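Local coordinates for phenazine biosynthesis protein, PhzF family (Bacillus anthracis, PDB 3EDN) that is of unproven function but probably acts as an isomerase-like enzyme on a small metabolite, at residues A11-P16 with T288-K293; I24-D29 with Y82-R87; G76-I81 with T117-R122. All blocks are in the same frame, centred on the assembly; numbering follows the deposited sequence. Where two conformers were deposited one is given.

Overall arrangement
Two of the three contacts share helix 74-86: contact 3 packs its first half against strand 117-122, and contact 2 sets residues 82-87 at its C-terminal end against the end of strand 20-25. Contact 1 joins the loop after strand 3-11 to strand 282-298, the neighbour of strand 117-122. Contact 3 is wholly buried and apolar, about 11 Å from the centre of the chain to its own centre. Contact 2 is likewise apolar where Ile24, Ala83 and Leu84 meet, but runs out to an arginine that binds a sulfate. Contact 1, partly buried, alone has a hydrogen bond between its segments, and its proline lies exposed. The contacts touch one another through Tyr82, Thr288 and Thr117.

Contact 1: residues A11-P16 with T288-K293; sequences AFTNKP and TAVYVK
Phe12 N donates to Thr288 O, the one hydrogen bond between 11-16 and 288-293; it spans 2.8 Å, and the donor lies close to the extension of the carbonyl bond (C=O...N 161°). Beside it Ala11 and Ala289 form an antiparallel non-hydrogen-bonded pair, their CA atoms 4.4 Å apart, where a small methyl on each strand suits the closeness. Among the hydroxyls, Thr288 OG1 bonds Thr117 O, while Thr13 OG1 bonds Asp265 O and also accepts a weak bond from Lys15 N.

Apolar packing centres on Val290, which points at the loop and spreads its two methyls along the backbone of Asn14-Pro16: CG1 sits 3.6 Å from Pro16 N and also meets Thr13 CG2, while CG2, anti to the backbone N, lies 3.9 Å from Pro16 CD. The proline crosses the valine at about a right angle, a compact, conformationally restricted ring against a branched side chain. Thr288 CG2 makes a van der Waals contact with a carbonyl, Thr13 O, at 3.4 Å.

Tyr82 and His75 of helix 74-86 touch the alanine end, Val268 of strand 266-273 touches Phe12, and strand 3-11 continues the pairing with 282-298 through a classic beta bulge in which Val292 and Lys293 face His8.

Contact 2: residues I24-D29 with Y82-R87; sequences IVLDAD and YALRER. With SO4 (sulfate ion), chain D.
Ile24, at the end of strand 20-25, reaches the helix with its outermost methyl: CD1 lies 3.9 Å from Ala83 CB. CG1 stands beside the backbone N (chi1 -49°), and the chain continues nearly straight (chi2 162°), bringing that methyl up to the helix. Alanine suits the position opposite, since its short side chain lets the strand come near the helix, and Tyr9 of strand 3-11 packs on both residues.

Leu26, just past the strand, buries the most surface here and spreads its two methyls over different partners. CD2 meets Leu84 CD2 at 3.9 Å, the two leucine chains running alongside one another, pointing opposite ways, while Ala83 CB lies further off. CD1 touches Arg87 CD at 3.8 Å, with the arginine chain crossing the leucine at about a right angle. This is strand-on-helix packing within the diaminopimelate epimerase-like fold: the last turn of helix 74-86 rests against the end of strand 20-25, and Leu89 adds to the apolar cluster around both leucines. Arginine fits the margin because its CD methylene can lie against Leu26 while its extended chain carries the charge beyond. There the guanidinium offers its edge to a sulfate, probably from the crystallisation liquor: NH1 and NH2 each bond O4 at 2.9 Å, with O4 near the guanidinium plane, and NH2 also reaches O1 weakly. Arg87 NE bonds Tyr9 OH, which should help fix the rotation of the group.

Asp27 then closes an Asx turn, OD1 accepting from Asp29 N, and Asp29 O bonds Arg60 of the second subunit.

Contact 3: residues G76-I81 with T117-R122; sequences GTVGTI and TFIKMR
Ile119 meets Val78 and Ile81 between helix 76-81 and strand 117-122, and it has more surface buried by the contact than any other residue. Its CB points at the helix and its branches divide the work: CG1 lies 3.7 Å from Val78 O, CG2 faces Ile81 CB and Val78 CA, and CD1 ends 3.8 Å from Ile81 CG2. The two isoleucines cross at about a right angle. Beta-branched residues are at home on a strand, and here the branch lets one side chain touch two successive helical turns.

Val78 is next. Its CG2, standing beside the backbone N, comes 3.6 Å from Met121 CE and also packs on Ile119 CB, so the one methyl bridges both inward-facing residues of the strand.

Met121, built as selenomethionine, has a long flexible chain that can bend (chi3 54°) to place its terminal methyl between Thr77 and Val78. Its contact with Thr77 CG2, at 3.5 Å, is tighter than usual for two methyls. Thr77 satisfies its hydroxyl with Tyr63 OH and Cys73 O.

Helix 74-86 packs here against the sheet of the diaminopimelate epimerase-like fold, the segment axes passing 8.3 Å apart at 141°. Strands 103-111 and 282-298 supply the backbone bonds of 117-122. With no hydrogen bond across, helix and strand are held by shape fit and burial of methyls, directional bonds being left to the strand's own neighbours.

Contact 1: residues A11-P16 with T288-K293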
ATOM      1  N   ALA A  11      15.477 -16.325 -11.801  1.00  8.07           N
ATOM      2  CA  ALA A  11      15.098 -17.523 -11.036  1.00  8.40           C
ATOM      3  C   ALA A  11      15.265 -18.806 -11.855  1.00  8.67           C
ATOM      4  O   ALA A  11      15.144 -18.797 -13.097  1.00  8.51           O
ATOM      5  CB  ALA A  11      13.663 -17.409 -10.562  1.00  9.08           C
ATOM      6  N   PHE A  12      15.513 -19.910 -11.144  1.00  9.33           N
ATOM      7  CA  PHE A  12      15.627 -21.260 -11.729  1.00 10.21           C
ATOM      8  C   PHE A  12      16.809 -21.401 -12.687  1.00 10.86           C
ATOM      9  O   PHE A  12      16.746 -22.130 -13.691  1.00 12.30           O
ATOM     10  CB  PHE A  12      14.326 -21.688 -12.424  1.00 10.45           C
ATOM     11  CG  PHE A  12      13.110 -21.648 -11.539  1.00  9.70           C
ATOM     12  CD1 PHE A  12      13.066 -22.386 -10.362  1.00 10.18           C
ATOM     13  CD2 PHE A  12      11.983 -20.928 -11.911  1.00 10.58           C
ATOM     14  CE1 PHE A  12      11.926 -22.364  -9.541  1.00 10.27           C
ATOM     15  CE2 PHE A  12      10.868 -20.901 -11.104  1.00 10.41           C
ATOM     16  CZ  PHE A  12      10.829 -21.630  -9.935  1.00  9.99           C
ATOM     17  N   THR A  13      17.892 -20.699 -12.383  1.00  9.65           N
ATOM     18  CA  THR A  13      19.130 -20.855 -13.129  1.00 11.43           C
ATOM     19  C   THR A  13      20.313 -20.434 -12.268  1.00 11.48           C
ATOM     20  O   THR A  13      20.147 -19.742 -11.253  1.00 11.31           O
ATOM     21  CB  THR A  13      19.117 -20.014 -14.432  1.00 10.98           C
ATOM     22  OG1 THR A  13      20.194 -20.408 -15.283  1.00 13.27           O
ATOM     23  CG2 THR A  13      19.264 -18.531 -14.114  1.00  9.92           C
ATOM     24  N   ASN A  14      21.509 -20.867 -12.679  1.00 12.28           N
ATOM     25  CA  ASN A  14      22.724 -20.434 -12.002  0.50 13.74           C
ATOM     26  C   ASN A  14      23.556 -19.526 -12.894  1.00 13.83           C
ATOM     27  O   ASN A  14      24.626 -19.068 -12.495  1.00 14.27           O
ATOM     28  CB  ASN A  14      23.551 -21.625 -11.498  0.50 15.36           C
ATOM     29  CG  ASN A  14      23.805 -22.654 -12.577  0.50 16.56           C
ATOM     30  OD1 ASN A  14      23.601 -22.396 -13.765  0.50 18.00           O
ATOM     31  ND2 ASN A  14      24.257 -23.839 -12.163  0.50 17.84           N
ATOM     32  N   LYS A  15      23.037 -19.213 -14.081  1.00 12.50           N
ATOM     33  CA  LYS A  15      23.753 -18.302 -14.987  1.00 12.52           C
ATOM     34  C   LYS A  15      22.941 -17.081 -15.377  1.00 10.82           C
ATOM     35  O   LYS A  15      21.790 -17.206 -15.768  1.00 10.67           O
ATOM     36  CB  LYS A  15      24.241 -19.058 -16.219  1.00 14.54           C
ATOM     37  CG  LYS A  15      25.275 -20.119 -15.853  1.00 16.70           C
ATOM     38  CD  LYS A  15      26.083 -20.574 -17.029  1.00 18.73           C
ATOM     39  CE  LYS A  15      27.027 -21.697 -16.617  1.00 18.43           C
ATOM     40  NZ  LYS A  15      28.184 -21.161 -15.885  1.00 19.52           N
ATOM     41  N   PRO A  16      23.534 -15.875 -15.246  1.00  9.47           N
ATOM     42  CA  PRO A  16      22.817 -14.641 -15.596  1.00  9.11           C
ATOM     43  C   PRO A  16      22.203 -14.734 -17.001  1.00  9.52           C
ATOM     44  O   PRO A  16      22.834 -15.274 -17.929  1.00  9.19           O
ATOM     45  CB  PRO A  16      23.929 -13.577 -15.558  1.00 10.67           C
ATOM     46  CG  PRO A  16      24.965 -14.135 -14.650  1.00 12.25           C
ATOM     47  CD  PRO A  16      24.912 -15.612 -14.815  1.00 10.55           C
ATOM     48  N   THR A 288      17.372 -22.599  -7.676  1.00  9.98           N
ATOM     49  CA  THR A 288      18.361 -21.611  -7.313  1.00  9.77           C
ATOM     50  C   THR A 288      18.077 -20.356  -8.136  1.00  8.64           C
ATOM     51  O   THR A 288      17.086 -20.296  -8.873  1.00  9.32           O
ATOM     52  CB  THR A 288      19.819 -22.123  -7.489  1.00 10.12           C
ATOM     53  OG1 THR A 288      20.723 -21.229  -6.813  1.00  9.81           O
ATOM     54  CG2 THR A 288      20.195 -22.235  -8.958  1.00 10.02           C
ATOM     55  N   ALA A 289      18.921 -19.342  -7.984  1.00  8.42           N
ATOM     56  CA  ALA A 289      18.763 -18.090  -8.736  1.00  7.85           C
ATOM     57  C   ALA A 289      20.120 -17.427  -8.842  1.00  8.21           C
ATOM     58  O   ALA A 289      21.110 -17.891  -8.267  1.00  9.11           O
ATOM     59  CB  ALA A 289      17.765 -17.156  -8.045  1.00  9.25           C
ATOM     60  N   VAL A 290      20.172 -16.320  -9.574  1.00  7.20           N
ATOM     61  CA  VAL A 290      21.446 -15.645  -9.805  1.00  8.72           C
ATOM     62  C   VAL A 290      21.228 -14.148 -10.021  1.00  9.40           C
ATOM     63  O   VAL A 290      20.278 -13.745 -10.684  1.00  8.69           O
ATOM     64  CB  VAL A 290      22.214 -16.274 -11.003  1.00  9.60           C
ATOM     65  CG1 VAL A 290      21.488 -16.025 -12.312  1.00 10.32           C
ATOM     66  CG2 VAL A 290      23.626 -15.753 -11.086  1.00 11.11           C
ATOM     67  N   TYR A 291      22.113 -13.342  -9.437  1.00  8.57           N
ATOM     68  CA  TYR A 291      22.142 -11.895  -9.672  1.00  8.71           C
ATOM     69  C   TYR A 291      22.370 -11.612 -11.149  1.00  8.36           C
ATOM     70  O   TYR A 291      23.248 -12.223 -11.772  1.00  9.19           O
ATOM     71  CB  TYR A 291      23.310 -11.302  -8.877  1.00  9.71           C
ATOM     72  CG  TYR A 291      23.621  -9.854  -9.208  1.00  9.92           C
ATOM     73  CD1 TYR A 291      22.970  -8.813  -8.538  1.00  9.67           C
ATOM     74  CD2 TYR A 291      24.547  -9.523 -10.190  1.00 10.96           C
ATOM     75  CE1 TYR A 291      23.247  -7.484  -8.833  1.00 11.09           C
ATOM     76  CE2 TYR A 291      24.823  -8.195 -10.504  1.00 11.81           C
ATOM     77  CZ  TYR A 291      24.183  -7.186  -9.796  1.00  9.64           C
ATOM     78  OH  TYR A 291      24.453  -5.849 -10.097  1.00 11.42           O
ATOM     79  N   VAL A 292      21.592 -10.673 -11.688  1.00  7.91           N
ATOM     80  CA  VAL A 292      21.811 -10.210 -13.049  1.00  8.26           C
ATOM     81  C   VAL A 292      22.304  -8.753 -13.064  1.00  8.82           C
ATOM     82  O   VAL A 292      23.401  -8.458 -13.581  1.00  8.99           O
ATOM     83  CB  VAL A 292      20.577 -10.393 -13.950  1.00  8.57           C
ATOM     84  CG1 VAL A 292      20.889  -9.896 -15.346  1.00  9.51           C
ATOM     85  CG2 VAL A 292      20.175 -11.874 -13.975  1.00  9.23           C
ATOM     86  N   LYS A 293      21.500  -7.847 -12.508  1.00  9.08           N
ATOM     87  CA  LYS A 293      21.897  -6.441 -12.445  1.00  9.35           C
ATOM     88  C   LYS A 293      21.127  -5.671 -11.393  1.00  9.19           C
ATOM     89  O   LYS A 293      20.161  -6.179 -10.813  1.00 10.12           O
ATOM     90  CB  LYS A 293      21.696  -5.750 -13.808  1.00  9.62           C
ATOM     91  CG  LYS A 293      20.258  -5.714 -14.333  1.00  9.97           C
ATOM     92  CD  LYS A 293      20.220  -5.017 -15.675  1.00 10.13           C
ATOM     93  CE  LYS A 293      18.817  -4.978 -16.245  1.00  9.68           C
ATOM     94  NZ  LYS A 293      18.482  -6.294 -16.888  1.00 10.81           N
TER

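Contact 2: residues I24-D29 with Y82-R87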
ATOM      1  N   ILE A  24      13.244  -7.098  -7.940  1.00  8.62           N
ATOM      2  CA  ILE A  24      13.197  -7.128  -6.485  1.00  8.63           C
ATOM      3  C   ILE A  24      13.532  -5.772  -5.884  1.00  8.95           C
ATOM      4  O   ILE A  24      14.534  -5.149  -6.232  1.00  9.08           O
ATOM      5  CB  ILE A  24      14.228  -8.144  -5.911  1.00  9.31           C
ATOM      6  CG1 ILE A  24      14.142  -9.513  -6.593  1.00 10.49           C
ATOM      7  CG2 ILE A  24      14.071  -8.289  -4.399  1.00 11.18           C
ATOM      8  CD1 ILE A  24      15.387 -10.353  -6.363  1.00 10.91           C
ATOM      9  N   VAL A  25      12.659  -5.320  -5.006  1.00  9.16           N
ATOM     10  CA  VAL A  25      12.982  -4.229  -4.081  1.00  9.41           C
ATOM     11  C   VAL A  25      13.177  -4.890  -2.709  1.00  8.88           C
ATOM     12  O   VAL A  25      12.238  -5.408  -2.111  1.00 10.32           O
ATOM     13  CB  VAL A  25      11.877  -3.172  -4.058  1.00 10.12           C
ATOM     14  CG1 VAL A  25      12.130  -2.104  -2.956  1.00 10.73           C
ATOM     15  CG2 VAL A  25      11.762  -2.534  -5.441  1.00 12.00           C
ATOM     16  N   LEU A  26      14.420  -4.872  -2.236  1.00  8.84           N
ATOM     17  CA  LEU A  26      14.827  -5.634  -1.055  1.00  9.76           C
ATOM     18  C   LEU A  26      14.267  -5.109   0.266  1.00  8.82           C
ATOM     19  O   LEU A  26      14.173  -5.872   1.218  1.00 10.30           O
ATOM     20  CB  LEU A  26      16.356  -5.682  -0.961  1.00  9.78           C
ATOM     21  CG  LEU A  26      17.109  -6.434  -2.073  1.00 12.33           C
ATOM     22  CD1 LEU A  26      18.600  -6.123  -1.977  1.00 13.10           C
ATOM     23  CD2 LEU A  26      16.858  -7.914  -1.941  1.00 12.80           C
ATOM     24  N   ASP A  27      13.958  -3.812   0.339  1.00  8.86           N
ATOM     25  CA  ASP A  27      13.246  -3.271   1.506  1.00  9.54           C
ATOM     26  C   ASP A  27      12.254  -2.231   1.011  1.00  9.89           C
ATOM     27  O   ASP A  27      12.624  -1.117   0.647  1.00 10.36           O
ATOM     28  CB  ASP A  27      14.204  -2.693   2.553  1.00 12.06           C
ATOM     29  CG  ASP A  27      13.474  -2.070   3.742  1.00 14.51           C
ATOM     30  OD1 ASP A  27      12.233  -1.960   3.720  1.00 15.13           O
ATOM     31  OD2 ASP A  27      14.161  -1.711   4.730  1.00 17.35           O
ATOM     32  N   ALA A  28      10.994  -2.636   0.948  1.00  9.53           N
ATOM     33  CA  ALA A  28       9.932  -1.818   0.376  1.00  8.27           C
ATOM     34  C   ALA A  28       9.087  -1.119   1.439  1.00  9.02           C
ATOM     35  O   ALA A  28       8.008  -0.616   1.132  1.00  9.79           O
ATOM     36  CB  ALA A  28       9.032  -2.701  -0.526  1.00  9.66           C
ATOM     37  N   ASP A  29       9.570  -1.089   2.680  1.00  9.46           N
ATOM     38  CA  ASP A  29       8.764  -0.508   3.762  1.00  9.92           C
ATOM     39  C   ASP A  29       8.530   0.988   3.593  1.00 10.99           C
ATOM     40  O   ASP A  29       7.641   1.539   4.236  1.00 12.63           O
ATOM     41  CB  ASP A  29       9.358  -0.808   5.153  1.00 11.58           C
ATOM     42  CG  ASP A  29       9.014  -2.216   5.663  1.00 11.53           C
ATOM     43  OD1 ASP A  29       8.000  -2.803   5.220  1.00 12.90           O
ATOM     44  OD2 ASP A  29       9.786  -2.744   6.508  1.00 16.40           O
ATOM     45  N   TYR A  82      16.313 -16.093  -2.518  1.00  7.55           N
ATOM     46  CA  TYR A  82      17.710 -16.335  -2.865  1.00  8.28           C
ATOM     47  C   TYR A  82      18.549 -15.049  -2.685  1.00  8.13           C
ATOM     48  O   TYR A  82      19.643 -15.070  -2.101  1.00  9.78           O
ATOM     49  CB  TYR A  82      17.819 -16.816  -4.316  1.00  9.19           C
ATOM     50  CG  TYR A  82      19.251 -17.057  -4.720  1.00  9.33           C
ATOM     51  CD1 TYR A  82      19.844 -18.312  -4.578  1.00  9.57           C
ATOM     52  CD2 TYR A  82      20.031 -16.012  -5.203  1.00  8.91           C
ATOM     53  CE1 TYR A  82      21.170 -18.523  -4.924  1.00 10.19           C
ATOM     54  CE2 TYR A  82      21.360 -16.221  -5.570  1.00  9.57           C
ATOM     55  CZ  TYR A  82      21.919 -17.470  -5.417  1.00  9.58           C
ATOM     56  OH  TYR A  82      23.239 -17.633  -5.770  1.00 11.75           O
ATOM     57  N   ALA A  83      18.061 -13.935  -3.222  1.00  8.11           N
ATOM     58  CA  ALA A  83      18.802 -12.683  -3.110  1.00  8.34           C
ATOM     59  C   ALA A  83      18.975 -12.253  -1.655  1.00  8.56           C
ATOM     60  O   ALA A  83      20.077 -11.880  -1.231  1.00  9.82           O
ATOM     61  CB  ALA A  83      18.103 -11.605  -3.909  1.00  8.15           C
ATOM     62  N   LEU A  84      17.901 -12.318  -0.878  1.00  8.83           N
ATOM     63  CA  LEU A  84      18.021 -11.954   0.543  1.00  9.11           C
ATOM     64  C   LEU A  84      19.045 -12.825   1.251  1.00  9.67           C
ATOM     65  O   LEU A  84      19.885 -12.336   2.007  1.00  9.68           O
ATOM     66  CB  LEU A  84      16.674 -12.058   1.261  1.00  9.93           C
ATOM     67  CG  LEU A  84      15.575 -11.081   0.857  1.00  9.04           C
ATOM     68  CD1 LEU A  84      14.228 -11.493   1.402  1.00  8.34           C
ATOM     69  CD2 LEU A  84      15.914  -9.680   1.383  1.00  8.94           C
ATOM     70  N   ARG A  85      18.974 -14.125   1.020  1.00  8.98           N
ATOM     71  CA  ARG A  85      19.881 -15.040   1.689  0.50  9.79           C
ATOM     72  C   ARG A  85      21.327 -14.788   1.263  1.00 10.30           C
ATOM     73  O   ARG A  85      22.210 -14.633   2.114  1.00 10.72           O
ATOM     74  CB  ARG A  85      19.455 -16.485   1.409  0.50 10.53           C
ATOM     75  CG  ARG A  85      20.470 -17.542   1.818  0.50 11.50           C
ATOM     76  CD  ARG A  85      20.391 -17.898   3.295  0.50 13.73           C
ATOM     77  NE  ARG A  85      21.211 -19.079   3.544  0.50 15.63           N
ATOM     78  CZ  ARG A  85      20.967 -20.003   4.466  0.50 17.28           C
ATOM     79  NH1 ARG A  85      19.916 -19.907   5.268  0.50 18.18           N
ATOM     80  NH2 ARG A  85      21.787 -21.035   4.580  0.50 17.83           N
ATOM     81  N   GLU A  86      21.572 -14.730  -0.042  1.00 10.49           N
ATOM     82  CA  GLU A  86      22.929 -14.614  -0.537  0.50 11.20           C
ATOM     83  C   GLU A  86      23.559 -13.271  -0.197  1.00 10.64           C
ATOM     84  O   GLU A  86      24.778 -13.154  -0.151  1.00 11.36           O
ATOM     85  CB  GLU A  86      22.952 -14.878  -2.044  0.50 13.77           C
ATOM     86  CG  GLU A  86      22.653 -16.328  -2.374  0.50 16.02           C
ATOM     87  CD  GLU A  86      23.669 -17.274  -1.762  0.50 17.03           C
ATOM     88  OE1 GLU A  86      23.347 -17.944  -0.753  0.50 18.15           O
ATOM     89  OE2 GLU A  86      24.802 -17.311  -2.271  0.50 18.18           O
ATOM     90  N   ARG A  87      22.721 -12.257   0.021  1.00 10.43           N
ATOM     91  CA  ARG A  87      23.215 -10.908   0.355  1.00 10.37           C
ATOM     92  C   ARG A  87      23.444 -10.689   1.840  1.00 10.59           C
ATOM     93  O   ARG A  87      23.907  -9.619   2.236  1.00 11.18           O
ATOM     94  CB  ARG A  87      22.255  -9.836  -0.169  1.00 11.89           C
ATOM     95  CG  ARG A  87      22.262  -9.810  -1.673  1.00 11.86           C
ATOM     96  CD  ARG A  87      21.343  -8.773  -2.313  1.00 13.96           C
ATOM     97  NE  ARG A  87      21.772  -8.686  -3.694  1.00 16.56           N
ATOM     98  CZ  ARG A  87      22.642  -7.786  -4.153  1.00 15.78           C
ATOM     99  NH1 ARG A  87      23.083  -6.807  -3.362  1.00 16.69           N
ATOM    100  NH2 ARG A  87      23.019  -7.846  -5.420  1.00 17.68           N
TER
HETATM  101  S   SO4 D 301      25.942  -5.934  -5.486  0.75 25.12           S
HETATM  102  O1  SO4 D 301      25.915  -7.365  -5.749  0.75 25.49           O
HETATM  103  O2  SO4 D 301      26.597  -5.660  -4.214  0.75 24.36           O
HETATM  104  O3  SO4 D 301      26.710  -5.267  -6.537  0.75 25.59           O
HETATM  105  O4  SO4 D 301      24.592  -5.393  -5.459  0.75 25.66           O

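Contact 3: residues G76-I81 with T117-R122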
ATOM      1  N   GLY A  76       9.208 -15.411  -8.396  1.00 10.55           N
ATOM      2  CA  GLY A  76       9.572 -14.177  -7.683  1.00 10.32           C
ATOM      3  C   GLY A  76       9.982 -14.491  -6.257  1.00 10.44           C
ATOM      4  O   GLY A  76      10.913 -13.905  -5.717  1.00 11.11           O
ATOM      5  N   THR A  77       9.306 -15.447  -5.643  1.00  9.77           N
ATOM      6  CA  THR A  77       9.689 -15.888  -4.311  1.00  9.50           C
ATOM      7  C   THR A  77      11.062 -16.555  -4.318  1.00  9.46           C
ATOM      8  O   THR A  77      11.921 -16.251  -3.490  1.00  8.60           O
ATOM      9  CB  THR A  77       8.609 -16.831  -3.731  1.00  9.78           C
ATOM     10  OG1 THR A  77       7.365 -16.110  -3.655  1.00 11.40           O
ATOM     11  CG2 THR A  77       8.993 -17.324  -2.347  1.00  9.54           C
ATOM     12  N   VAL A  78      11.284 -17.461  -5.257  1.00  9.67           N
ATOM     13  CA  VAL A  78      12.601 -18.067  -5.394  1.00  9.75           C
ATOM     14  C   VAL A  78      13.704 -17.014  -5.583  1.00  9.46           C
ATOM     15  O   VAL A  78      14.691 -17.020  -4.852  1.00  8.76           O
ATOM     16  CB  VAL A  78      12.634 -19.095  -6.543  1.00 10.30           C
ATOM     17  CG1 VAL A  78      14.089 -19.462  -6.933  1.00 10.71           C
ATOM     18  CG2 VAL A  78      11.824 -20.338  -6.164  1.00 11.72           C
ATOM     19  N   GLY A  79      13.533 -16.116  -6.552  1.00  8.78           N
ATOM     20  CA  GLY A  79      14.561 -15.110  -6.785  1.00  9.98           C
ATOM     21  C   GLY A  79      14.771 -14.205  -5.582  1.00  9.20           C
ATOM     22  O   GLY A  79      15.910 -13.876  -5.211  1.00  9.23           O
ATOM     23  N   THR A  80      13.674 -13.815  -4.949  1.00  7.67           N
ATOM     24  CA  THR A  80      13.755 -12.836  -3.847  1.00  8.10           C
ATOM     25  C   THR A  80      14.388 -13.435  -2.597  1.00  8.64           C
ATOM     26  O   THR A  80      15.290 -12.840  -1.999  1.00  8.89           O
ATOM     27  CB  THR A  80      12.384 -12.226  -3.525  1.00  8.27           C
ATOM     28  OG1 THR A  80      11.877 -11.558  -4.689  1.00  9.04           O
ATOM     29  CG2 THR A  80      12.469 -11.217  -2.382  1.00  8.44           C
ATOM     30  N   ILE A  81      13.947 -14.626  -2.201  1.00  8.52           N
ATOM     31  CA  ILE A  81      14.554 -15.244  -1.032  1.00  8.77           C
ATOM     32  C   ILE A  81      16.013 -15.601  -1.320  1.00  8.15           C
ATOM     33  O   ILE A  81      16.867 -15.443  -0.457  1.00  9.19           O
ATOM     34  CB  ILE A  81      13.770 -16.457  -0.528  1.00  8.87           C
ATOM     35  CG1 ILE A  81      12.321 -16.073  -0.240  1.00  9.18           C
ATOM     36  CG2 ILE A  81      14.438 -17.046   0.727  1.00  9.52           C
ATOM     37  CD1 ILE A  81      12.169 -14.856   0.653  1.00 10.61           C
ATOM     38  N   THR A 117      22.657 -22.213  -3.183  1.00 14.69           N
ATOM     39  CA  THR A 117      21.478 -22.093  -2.351  1.00 14.23           C
ATOM     40  C   THR A 117      20.217 -22.342  -3.167  1.00 13.71           C
ATOM     41  O   THR A 117      20.042 -21.780  -4.258  1.00 12.31           O
ATOM     42  CB  THR A 117      21.418 -20.716  -1.683  1.00 15.19           C
ATOM     43  OG1 THR A 117      22.483 -20.612  -0.717  1.00 15.82           O
ATOM     44  CG2 THR A 117      20.078 -20.513  -0.988  1.00 15.01           C
ATOM     45  N   PHE A 118      19.362 -23.217  -2.644  1.00 12.48           N
ATOM     46  CA  PHE A 118      18.082 -23.536  -3.252  1.00 13.54           C
ATOM     47  C   PHE A 118      16.945 -23.123  -2.333  1.00 12.51           C
ATOM     48  O   PHE A 118      17.039 -23.260  -1.114  1.00 14.30           O
ATOM     49  CB  PHE A 118      18.012 -25.054  -3.512  1.00 15.25           C
ATOM     50  CG  PHE A 118      18.448 -25.448  -4.889  1.00 16.93           C
ATOM     51  CD1 PHE A 118      19.755 -25.233  -5.327  1.00 17.81           C
ATOM     52  CD2 PHE A 118      17.537 -26.000  -5.771  1.00 18.39           C
ATOM     53  CE1 PHE A 118      20.126 -25.591  -6.628  1.00 18.11           C
ATOM     54  CE2 PHE A 118      17.906 -26.356  -7.043  1.00 18.21           C
ATOM     55  CZ  PHE A 118      19.190 -26.149  -7.476  1.00 17.94           C
ATOM     56  N   ILE A 119      15.877 -22.612  -2.926  1.00 10.75           N
ATOM     57  CA  ILE A 119      14.694 -22.149  -2.199  1.00 10.28           C
ATOM     58  C   ILE A 119      13.558 -23.100  -2.561  1.00 10.43           C
ATOM     59  O   ILE A 119      13.234 -23.257  -3.749  1.00 10.73           O
ATOM     60  CB  ILE A 119      14.282 -20.731  -2.650  1.00  9.73           C
ATOM     61  CG1 ILE A 119      15.475 -19.768  -2.558  1.00 10.27           C
ATOM     62  CG2 ILE A 119      13.095 -20.235  -1.854  1.00  9.14           C
ATOM     63  CD1 ILE A 119      16.190 -19.761  -1.220  1.00 11.06           C
ATOM     64  N   LYS A 120      12.942 -23.698  -1.542  1.00  9.63           N
ATOM     65  CA  LYS A 120      11.967 -24.778  -1.734  1.00 11.02           C
ATOM     66  C   LYS A 120      10.615 -24.345  -1.197  1.00 10.63           C
ATOM     67  O   LYS A 120      10.529 -23.776  -0.110  1.00 11.33           O
ATOM     68  CB  LYS A 120      12.449 -26.037  -1.011  1.00 10.95           C
ATOM     69  CG  LYS A 120      11.569 -27.266  -1.194  1.00 12.61           C
ATOM     70  CD  LYS A 120      12.216 -28.461  -0.475  1.00 13.91           C
ATOM     71  CE  LYS A 120      11.339 -29.697  -0.526  1.00 15.21           C
ATOM     72  NZ  LYS A 120      11.957 -30.811   0.271  1.00 18.08           N
HETATM   73  N   MSE A 121       9.551 -24.615  -1.943  1.00 11.15           N
HETATM   74  CA  MSE A 121       8.215 -24.228  -1.496  1.00 14.42           C
HETATM   75  C   MSE A 121       7.205 -25.299  -1.874  1.00 12.55           C
HETATM   76  O   MSE A 121       7.459 -26.108  -2.761  1.00 11.30           O
HETATM   77  CB  MSE A 121       7.802 -22.872  -2.072  1.00 17.21           C
HETATM   78  CG  MSE A 121       7.739 -22.803  -3.574  1.00 19.12           C
HETATM   79 SE   MSE A 121       8.001 -20.951  -4.235  0.75 21.55          SE
HETATM   80  CE  MSE A 121       9.669 -20.591  -3.317  1.00 22.87           C
ATOM     81  N   ARG A 122       6.075 -25.302  -1.175  1.00 13.12           N
ATOM     82  CA  ARG A 122       4.998 -26.261  -1.415  0.50 13.49           C
ATOM     83  C   ARG A 122       4.022 -25.734  -2.451  1.00 13.92           C
ATOM     84  O   ARG A 122       3.643 -24.556  -2.421  1.00 15.33           O
ATOM     85  CB  ARG A 122       4.242 -26.518  -0.108  0.50 14.20           C
ATOM     86  CG  ARG A 122       3.013 -27.425  -0.227  0.50 15.03           C
ATOM     87  CD  ARG A 122       3.391 -28.908  -0.270  0.50 16.17           C
ATOM     88  NE  ARG A 122       4.317 -29.254   0.808  0.50 17.52           N
ATOM     89  CZ  ARG A 122       3.961 -29.461   2.074  0.50 18.23           C
ATOM     90  NH1 ARG A 122       2.685 -29.382   2.439  0.50 19.08           N
ATOM     91  NH2 ARG A 122       4.883 -29.762   2.981  0.50 18.45           N
TER